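Local coordinates for chitinase (Paenibacillus sp. FPU-7, PDB 5GZT), which probably hydrolyses internal beta-1,4 linkages between N-acetylglucosamine units of chitin and chitodextrins, acting as an endochitinase of glycoside hydrolase family 18, at residues G1019-R1024 / E1094-K1099; G1048-N1053 / K1057-K1062. All blocks are in the same frame, centred on the assembly; numbering follows the deposited sequence.

Interaction 1: G1019-R1024 / E1094-K1099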
ATOM      1  N   GLY B1019     -17.237   9.912  34.726  1.00 20.22           N
ATOM      2  CA  GLY B1019     -16.590  11.230  34.727  1.00 22.68           C
ATOM      3  C   GLY B1019     -15.653  11.399  35.947  1.00 26.45           C
ATOM      4  O   GLY B1019     -15.930  10.869  37.079  1.00 20.77           O
ATOM      5  N   ALA B1020     -14.567  12.176  35.749  1.00 24.72           N
ATOM      6  CA  ALA B1020     -13.566  12.409  36.805  1.00 26.33           C
ATOM      7  C   ALA B1020     -13.584  13.897  37.131  1.00 27.94           C
ATOM      8  O   ALA B1020     -13.377  14.739  36.233  1.00 29.35           O
ATOM      9  CB  ALA B1020     -12.210  12.056  36.294  1.00 27.33           C
ATOM     10  N   PHE B1021     -13.725  14.228  38.404  1.00 24.87           N
ATOM     11  CA  PHE B1021     -13.701  15.634  38.836  1.00 22.99           C
ATOM     12  C   PHE B1021     -12.273  16.082  39.275  1.00 22.27           C
ATOM     13  O   PHE B1021     -12.114  16.924  40.162  1.00 24.47           O
ATOM     14  CB  PHE B1021     -14.672  15.854  39.960  1.00 18.76           C
ATOM     15  CG  PHE B1021     -16.132  15.836  39.562  1.00 20.13           C
ATOM     16  CD1 PHE B1021     -16.589  15.442  38.291  1.00 19.77           C
ATOM     17  CD2 PHE B1021     -17.076  16.190  40.501  1.00 18.51           C
ATOM     18  CE1 PHE B1021     -17.950  15.402  38.024  1.00 18.93           C
ATOM     19  CE2 PHE B1021     -18.434  16.188  40.204  1.00 20.60           C
ATOM     20  CZ  PHE B1021     -18.859  15.805  38.959  1.00 19.03           C
ATOM     21  N   TYR B1022     -11.262  15.472  38.699  1.00 24.01           N
ATOM     22  CA  TYR B1022      -9.879  15.808  38.995  1.00 26.72           C
ATOM     23  C   TYR B1022      -9.114  15.669  37.712  1.00 27.16           C
ATOM     24  O   TYR B1022      -9.533  14.929  36.783  1.00 30.75           O
ATOM     25  CB  TYR B1022      -9.241  14.898  40.075  1.00 23.68           C
ATOM     26  CG  TYR B1022      -9.215  13.412  39.719  1.00 26.71           C
ATOM     27  CD1 TYR B1022     -10.331  12.563  39.996  1.00 30.20           C
ATOM     28  CD2 TYR B1022      -8.120  12.845  39.115  1.00 28.20           C
ATOM     29  CE1 TYR B1022     -10.332  11.208  39.657  1.00 28.65           C
ATOM     30  CE2 TYR B1022      -8.115  11.485  38.771  1.00 33.50           C
ATOM     31  CZ  TYR B1022      -9.226  10.678  39.043  1.00 32.74           C
ATOM     32  OH  TYR B1022      -9.149   9.354  38.684  1.00 38.25           O
ATOM     33  N   ALA B1023      -7.918  16.263  37.714  1.00 29.75           N
ATOM     34  CA  ALA B1023      -7.015  16.221  36.568  1.00 26.60           C
ATOM     35  C   ALA B1023      -5.804  15.369  36.730  1.00 26.80           C
ATOM     36  O   ALA B1023      -5.427  14.962  37.817  1.00 31.42           O
ATOM     37  CB  ALA B1023      -6.570  17.634  36.252  1.00 27.37           C
ATOM     38  N   ARG B1024      -5.168  15.112  35.606  1.00 25.80           N
ATOM     39  CA  ARG B1024      -3.786  14.596  35.559  1.00 26.31           C
ATOM     40  C   ARG B1024      -3.021  15.482  34.604  1.00 30.39           C
ATOM     41  O   ARG B1024      -3.600  16.342  33.964  1.00 35.20           O
ATOM     42  CB  ARG B1024      -3.732  13.137  35.132  1.00 27.89           C
ATOM     43  CG  ARG B1024      -4.332  12.203  36.192  1.00 29.46           C
ATOM     44  CD  ARG B1024      -4.246  10.741  35.758  1.00 33.53           C
ATOM     45  NE  ARG B1024      -4.872   9.909  36.775  1.00 33.53           N
ATOM     46  CZ  ARG B1024      -4.328   9.607  37.965  1.00 38.66           C
ATOM     47  NH1 ARG B1024      -3.080   9.949  38.283  1.00 35.15           N
ATOM     48  NH2 ARG B1024      -5.029   8.908  38.842  1.00 34.45           N
ATOM     49  N   GLU B1094     -18.226  20.777  29.512  1.00 28.27           N
ATOM     50  CA  GLU B1094     -18.500  20.429  28.145  1.00 27.26           C
ATOM     51  C   GLU B1094     -18.252  18.929  27.948  1.00 25.62           C
ATOM     52  O   GLU B1094     -19.034  18.215  27.294  1.00 24.03           O
ATOM     53  CB  GLU B1094     -17.570  21.227  27.166  1.00 28.78           C
ATOM     54  CG  GLU B1094     -18.311  21.552  25.862  1.00 33.39           C
ATOM     55  CD  GLU B1094     -17.464  22.133  24.732  1.00 34.07           C
ATOM     56  OE1 GLU B1094     -16.332  22.593  24.990  1.00 37.06           O
ATOM     57  OE2 GLU B1094     -17.907  22.028  23.553  1.00 33.60           O
ATOM     58  N   SER B1095     -17.119  18.441  28.409  1.00 23.16           N
ATOM     59  CA  SER B1095     -16.841  17.028  28.212  1.00 25.11           C
ATOM     60  C   SER B1095     -17.858  16.152  28.972  1.00 23.32           C
ATOM     61  O   SER B1095     -18.250  15.115  28.468  1.00 21.89           O
ATOM     62  CB  SER B1095     -15.434  16.650  28.553  1.00 24.28           C
ATOM     63  OG  SER B1095     -15.179  16.764  29.937  1.00 26.83           O
ATOM     64  N   LEU B1096     -18.360  16.612  30.114  1.00 20.69           N
ATOM     65  CA  LEU B1096     -19.315  15.798  30.868  1.00 23.57           C
ATOM     66  C   LEU B1096     -20.662  15.800  30.193  1.00 24.39           C
ATOM     67  O   LEU B1096     -21.364  14.787  30.191  1.00 22.61           O
ATOM     68  CB  LEU B1096     -19.442  16.263  32.326  1.00 20.77           C
ATOM     69  CG  LEU B1096     -18.162  15.997  33.080  1.00 22.16           C
ATOM     70  CD1 LEU B1096     -18.182  16.743  34.420  1.00 22.19           C
ATOM     71  CD2 LEU B1096     -17.956  14.537  33.373  1.00 22.11           C
ATOM     72  N   LYS B1097     -21.012  16.913  29.546  1.00 25.37           N
ATOM     73  CA  LYS B1097     -22.198  16.937  28.702  1.00 22.51           C
ATOM     74  C   LYS B1097     -22.082  15.897  27.648  1.00 20.90           C
ATOM     75  O   LYS B1097     -23.071  15.140  27.409  1.00 21.57           O
ATOM     76  CB  LYS B1097     -22.429  18.286  28.058  1.00 26.01           C
ATOM     77  CG  LYS B1097     -23.540  18.311  27.036  1.00 26.74           C
ATOM     78  CD  LYS B1097     -23.932  19.737  26.709  1.00 34.43           C
ATOM     79  CE  LYS B1097     -23.664  20.087  25.277  1.00 43.97           C
ATOM     80  NZ  LYS B1097     -22.199  20.230  25.060  1.00 45.88           N
ATOM     81  N   TYR B1098     -20.943  15.840  26.969  1.00 20.40           N
ATOM     82  CA  TYR B1098     -20.819  14.857  25.912  1.00 20.92           C
ATOM     83  C   TYR B1098     -20.836  13.359  26.454  1.00 21.19           C
ATOM     84  O   TYR B1098     -21.235  12.480  25.730  1.00 20.14           O
ATOM     85  CB  TYR B1098     -19.569  15.105  25.114  1.00 26.62           C
ATOM     86  CG  TYR B1098     -19.726  16.205  24.043  1.00 29.12           C
ATOM     87  CD1 TYR B1098     -20.231  15.910  22.825  1.00 34.23           C
ATOM     88  CD2 TYR B1098     -19.283  17.498  24.266  1.00 30.94           C
ATOM     89  CE1 TYR B1098     -20.377  16.899  21.849  1.00 39.00           C
ATOM     90  CE2 TYR B1098     -19.441  18.521  23.319  1.00 33.45           C
ATOM     91  CZ  TYR B1098     -19.957  18.198  22.099  1.00 34.54           C
ATOM     92  OH  TYR B1098     -20.088  19.115  21.126  1.00 36.58           O
ATOM     93  N   LYS B1099     -20.286  13.112  27.658  1.00 19.31           N
ATOM     94  CA  LYS B1099     -20.355  11.754  28.323  1.00 21.10           C
ATOM     95  C   LYS B1099     -21.795  11.382  28.552  1.00 19.97           C
ATOM     96  O   LYS B1099     -22.194  10.268  28.263  1.00 19.67           O
ATOM     97  CB  LYS B1099     -19.586  11.759  29.622  1.00 21.37           C
ATOM     98  CG  LYS B1099     -18.084  11.722  29.303  1.00 22.29           C
ATOM     99  CD  LYS B1099     -17.191  11.623  30.524  1.00 23.70           C
ATOM    100  CE  LYS B1099     -15.758  11.413  30.029  1.00 23.01           C
ATOM    101  NZ  LYS B1099     -14.783  11.233  31.127  1.00 22.08           N
TER
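L1096 reaches from its helix toward the end of strand 1015-1020 and divides its two methyls between two partners. CD2 rests on the bare backbone of G1019, 3.8 Å from its CA, while CD1 meets the ring of F1021, 3.9 Å from CE1. The leucine and phenylalanine side chains cross at about a right angle, and the methyl approaches the ring obliquely. With CG of F1021 anti to its carbonyl carbon (chi1 -73°), the ring swings back toward the helix although its CB does not aim there. A branched aliphatic chain suits this place because it can fill two directions at once, and glycine suits the strand because, with no side chain, it lets the CD2 methyl of L1096 lie directly against the backbone.

In the second family 18 TIM barrel, strand 1015-1020 is one of the parallel strands of the barrel wall and pairs with strand 1110-1114; helix 1093-1106 packs against its outer side. F1021 also stacks on F1113, and helix 1123-1133 covers L1096 with L1124 and I1128, which adds hydrocarbon to the contact.

K1099, one turn after L1096, lies extended beyond CG and brings its ammonium alongside the same glycine, NZ 4.0 Å from CA of G1019. A buried lysine here is satisfied by polar partners: NZ forms a salt bridge with D1091 and hydrogen bonds to the carbonyls of G1018 and A984. D1091 in turn accepts the backbone N-H of A1020, so the lysine's counter-ion also grips the strand.

Interaction 2: G1048-N1053 / K1057-K1062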
ATOM      1  N   GLY B1048       0.512  16.013  39.789  1.00 39.80           N
ATOM      2  CA  GLY B1048      -0.220  14.919  40.462  1.00 41.48           C
ATOM      3  C   GLY B1048      -1.680  14.936  39.977  1.00 37.12           C
ATOM      4  O   GLY B1048      -1.936  14.832  38.757  1.00 36.43           O
ATOM      5  N   THR B1049      -2.600  15.121  40.926  1.00 35.66           N
ATOM      6  CA  THR B1049      -4.012  15.022  40.663  1.00 34.09           C
ATOM      7  C   THR B1049      -4.753  16.122  41.353  1.00 36.35           C
ATOM      8  O   THR B1049      -5.605  15.826  42.172  1.00 36.03           O
ATOM      9  CB  THR B1049      -4.649  13.657  41.075  1.00 34.45           C
ATOM     10  OG1 THR B1049      -4.414  13.401  42.461  1.00 28.27           O
ATOM     11  CG2 THR B1049      -4.124  12.444  40.197  1.00 33.47           C
ATOM     12  N   PRO B1050      -4.543  17.384  40.928  1.00 33.28           N
ATOM     13  CA  PRO B1050      -5.470  18.458  41.311  1.00 33.36           C
ATOM     14  C   PRO B1050      -6.955  18.224  41.013  1.00 32.14           C
ATOM     15  O   PRO B1050      -7.362  17.758  39.952  1.00 31.16           O
ATOM     16  CB  PRO B1050      -5.014  19.662  40.472  1.00 32.56           C
ATOM     17  CG  PRO B1050      -4.238  19.089  39.365  1.00 36.66           C
ATOM     18  CD  PRO B1050      -3.671  17.782  39.825  1.00 35.58           C
ATOM     19  N   THR B1051      -7.770  18.644  41.924  1.00 29.77           N
ATOM     20  CA  THR B1051      -9.168  18.490  41.754  1.00 29.42           C
ATOM     21  C   THR B1051      -9.677  19.637  40.926  1.00 32.56           C
ATOM     22  O   THR B1051      -8.950  20.653  40.732  1.00 32.96           O
ATOM     23  CB  THR B1051      -9.836  18.598  43.106  1.00 29.29           C
ATOM     24  OG1 THR B1051      -9.536  19.862  43.694  1.00 30.54           O
ATOM     25  CG2 THR B1051      -9.321  17.512  44.036  1.00 30.07           C
ATOM     26  N   TYR B1052     -10.908  19.536  40.445  1.00 28.47           N
ATOM     27  CA  TYR B1052     -11.497  20.669  39.756  1.00 29.68           C
ATOM     28  C   TYR B1052     -11.408  21.943  40.650  1.00 33.82           C
ATOM     29  O   TYR B1052     -11.094  23.038  40.149  1.00 29.45           O
ATOM     30  CB  TYR B1052     -12.913  20.414  39.321  1.00 30.05           C
ATOM     31  CG  TYR B1052     -13.491  21.495  38.418  1.00 29.02           C
ATOM     32  CD1 TYR B1052     -13.139  21.547  37.065  1.00 27.51           C
ATOM     33  CD2 TYR B1052     -14.417  22.444  38.920  1.00 29.64           C
ATOM     34  CE1 TYR B1052     -13.676  22.525  36.219  1.00 30.01           C
ATOM     35  CE2 TYR B1052     -14.965  23.415  38.085  1.00 31.59           C
ATOM     36  CZ  TYR B1052     -14.590  23.447  36.734  1.00 31.15           C
ATOM     37  OH  TYR B1052     -15.133  24.373  35.885  1.00 39.24           O
ATOM     38  N   ASN B1053     -11.624  21.814  41.951  1.00 33.24           N
ATOM     39  CA  ASN B1053     -11.495  22.995  42.816  1.00 34.95           C
ATOM     40  C   ASN B1053     -10.061  23.604  42.756  1.00 37.76           C
ATOM     41  O   ASN B1053      -9.879  24.801  42.832  1.00 37.90           O
ATOM     42  CB  ASN B1053     -11.660  22.619  44.274  1.00 34.66           C
ATOM     43  CG  ASN B1053     -12.978  22.020  44.601  1.00 32.02           C
ATOM     44  OD1 ASN B1053     -14.074  22.540  44.272  1.00 33.41           O
ATOM     45  ND2 ASN B1053     -12.897  20.940  45.361  1.00 32.97           N
ATOM     46  N   LYS B1057      -9.098  27.508  41.575  1.00 48.90           N
ATOM     47  CA  LYS B1057      -8.381  28.570  42.291  1.00 53.79           C
ATOM     48  C   LYS B1057      -6.909  28.790  41.839  1.00 49.13           C
ATOM     49  O   LYS B1057      -6.392  29.884  42.002  1.00 43.70           O
ATOM     50  CB  LYS B1057      -8.542  28.416  43.803  1.00 55.10           C
ATOM     51  CG  LYS B1057      -7.913  27.185  44.412  1.00 64.50           C
ATOM     52  CD  LYS B1057      -8.271  27.102  45.905  1.00 75.26           C
ATOM     53  CE  LYS B1057      -7.829  25.778  46.553  1.00 79.14           C
ATOM     54  NZ  LYS B1057      -6.496  25.239  46.094  1.00 78.85           N
ATOM     55  N   ASP B1058      -6.269  27.790  41.232  1.00 41.98           N
ATOM     56  CA  ASP B1058      -4.828  27.823  40.967  1.00 42.62           C
ATOM     57  C   ASP B1058      -4.409  27.714  39.496  1.00 45.59           C
ATOM     58  O   ASP B1058      -3.212  27.790  39.246  1.00 45.80           O
ATOM     59  CB  ASP B1058      -4.104  26.638  41.656  1.00 43.44           C
ATOM     60  CG  ASP B1058      -4.195  26.649  43.185  1.00 47.00           C
ATOM     61  OD1 ASP B1058      -4.575  27.658  43.790  1.00 46.90           O
ATOM     62  OD2 ASP B1058      -3.859  25.604  43.789  1.00 51.28           O
ATOM     63  N   TYR B1059      -5.309  27.415  38.552  1.00 37.14           N
ATOM     64  CA  TYR B1059      -4.870  27.114  37.156  1.00 37.60           C
ATOM     65  C   TYR B1059      -5.581  27.950  36.114  1.00 38.19           C
ATOM     66  O   TYR B1059      -4.966  28.621  35.264  1.00 43.69           O
ATOM     67  CB  TYR B1059      -5.106  25.644  36.807  1.00 38.62           C
ATOM     68  CG  TYR B1059      -4.147  24.693  37.429  1.00 33.09           C
ATOM     69  CD1 TYR B1059      -4.241  24.367  38.772  1.00 31.92           C
ATOM     70  CD2 TYR B1059      -3.158  24.105  36.670  1.00 32.63           C
ATOM     71  CE1 TYR B1059      -3.340  23.477  39.345  1.00 33.02           C
ATOM     72  CE2 TYR B1059      -2.238  23.237  37.241  1.00 34.16           C
ATOM     73  CZ  TYR B1059      -2.355  22.920  38.564  1.00 32.11           C
ATOM     74  OH  TYR B1059      -1.447  22.037  39.083  1.00 35.65           O
ATOM     75  N   PHE B1060      -6.897  27.933  36.196  1.00 41.11           N
ATOM     76  CA  PHE B1060      -7.697  28.733  35.294  1.00 42.79           C
ATOM     77  C   PHE B1060      -7.290  30.227  35.367  1.00 48.90           C
ATOM     78  O   PHE B1060      -7.299  30.849  36.462  1.00 47.91           O
ATOM     79  CB  PHE B1060      -9.210  28.559  35.557  1.00 42.69           C
ATOM     80  CG  PHE B1060      -9.769  27.137  35.282  1.00 43.96           C
ATOM     81  CD1 PHE B1060      -9.124  26.212  34.402  1.00 41.56           C
ATOM     82  CD2 PHE B1060     -10.964  26.733  35.913  1.00 39.57           C
ATOM     83  CE1 PHE B1060      -9.669  24.935  34.191  1.00 41.69           C
ATOM     84  CE2 PHE B1060     -11.506  25.468  35.692  1.00 37.88           C
ATOM     85  CZ  PHE B1060     -10.860  24.575  34.835  1.00 37.38           C
ATOM     86  N   ASP B1061      -6.940  30.764  34.190  1.00 51.89           N
ATOM     87  CA  ASP B1061      -6.520  32.175  34.016  1.00 54.27           C
ATOM     88  C   ASP B1061      -5.304  32.556  34.872  1.00 53.60           C
ATOM     89  O   ASP B1061      -5.243  33.638  35.426  1.00 58.53           O
ATOM     90  CB  ASP B1061      -7.668  33.123  34.323  1.00 49.29           C
ATOM     91  CG  ASP B1061      -8.922  32.759  33.611  1.00 54.53           C
ATOM     92  OD1 ASP B1061      -8.860  32.542  32.386  1.00 58.43           O
ATOM     93  OD2 ASP B1061      -9.976  32.685  34.276  1.00 62.07           O
ATOM     94  N   LYS B1062      -4.375  31.619  35.004  1.00 53.21           N
ATOM     95  CA  LYS B1062      -3.132  31.809  35.717  1.00 45.33           C
ATOM     96  C   LYS B1062      -2.073  31.380  34.776  1.00 42.26           C
ATOM     97  O   LYS B1062      -1.184  30.627  35.133  1.00 40.70           O
ATOM     98  CB  LYS B1062      -3.048  30.947  36.959  1.00 47.68           C
ATOM     99  CG  LYS B1062      -3.091  31.705  38.242  1.00 49.71           C
ATOM    100  CD  LYS B1062      -4.469  32.242  38.554  1.00 47.13           C
ATOM    101  CE  LYS B1062      -4.582  32.224  40.074  1.00 48.07           C
ATOM    102  NZ  LYS B1062      -5.910  32.736  40.483  1.00 49.50           N
TER
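P1050 sets its ring against that of Y1059, the two side chains crossing at about a right angle. CG of P1050 is 4.1 Å from OH of Y1059. This is mainly a van der Waals contact between the proline ring and the phenol, and a proline suits it as a compact hydrocarbon block just ahead of a helix. Next, T1051 occupies the N-cap: its hydroxyl OG1 accepts the N-H of D1054, serving a first-turn amide with no earlier carbonyl to bond to.

Y1052 opens helix 1052-1058. Its CG is anti to the backbone N (chi1 -171°), which carries the phenol back toward F1060 although its CB points away. The pair forms an offset edge-to-face contact: the edge of F1060 turns toward the Y1052 face, the planes stand at 69° and the centroids are 5.6 Å apart. CE1 of Y1052 comes 3.7 Å from CE2 of F1060. In sequence, this short helix falls between strands 1024-1026 and 1065-1069, in the alpha+beta insertion that follows the seventh barrel strand, as in other family 18 chitinases with this insertion.

N1053 contributes its backbone: O accepts the N-H of K1057 at 3.1 Å, the ordinary i to i+4 helical bond, nearly straight at 165°. Its carboxamide turns elsewhere, OD1 taking the N-H of I1120 and ND2 giving to the carbonyl of S1117. CG of K1057 lies 3.5 Å from that same N1053 O.

In the fold
The centres of the two contacts lie about 14 Å apart on the same side of the chain's centre, both within the C-terminal family 18 domain. Along the sequence, interaction 2 is nested inside the loop that interaction 1 closes: the chain leaves barrel strand 1015-1020, passes through strand 1024-1026 and the short helix 1052-1058, then builds the rest of the antiparallel sheet before returning as helix 1093-1106. The contacts join directly, with probable backbone hydrogen bonds from A1023 N to P1050 O (2.7 Å) and from Y1052 N to F1021 O (2.9 Å). Thus the short helix is tied to the segment leaving the barrel strand, linking the inserted region to the barrel wall.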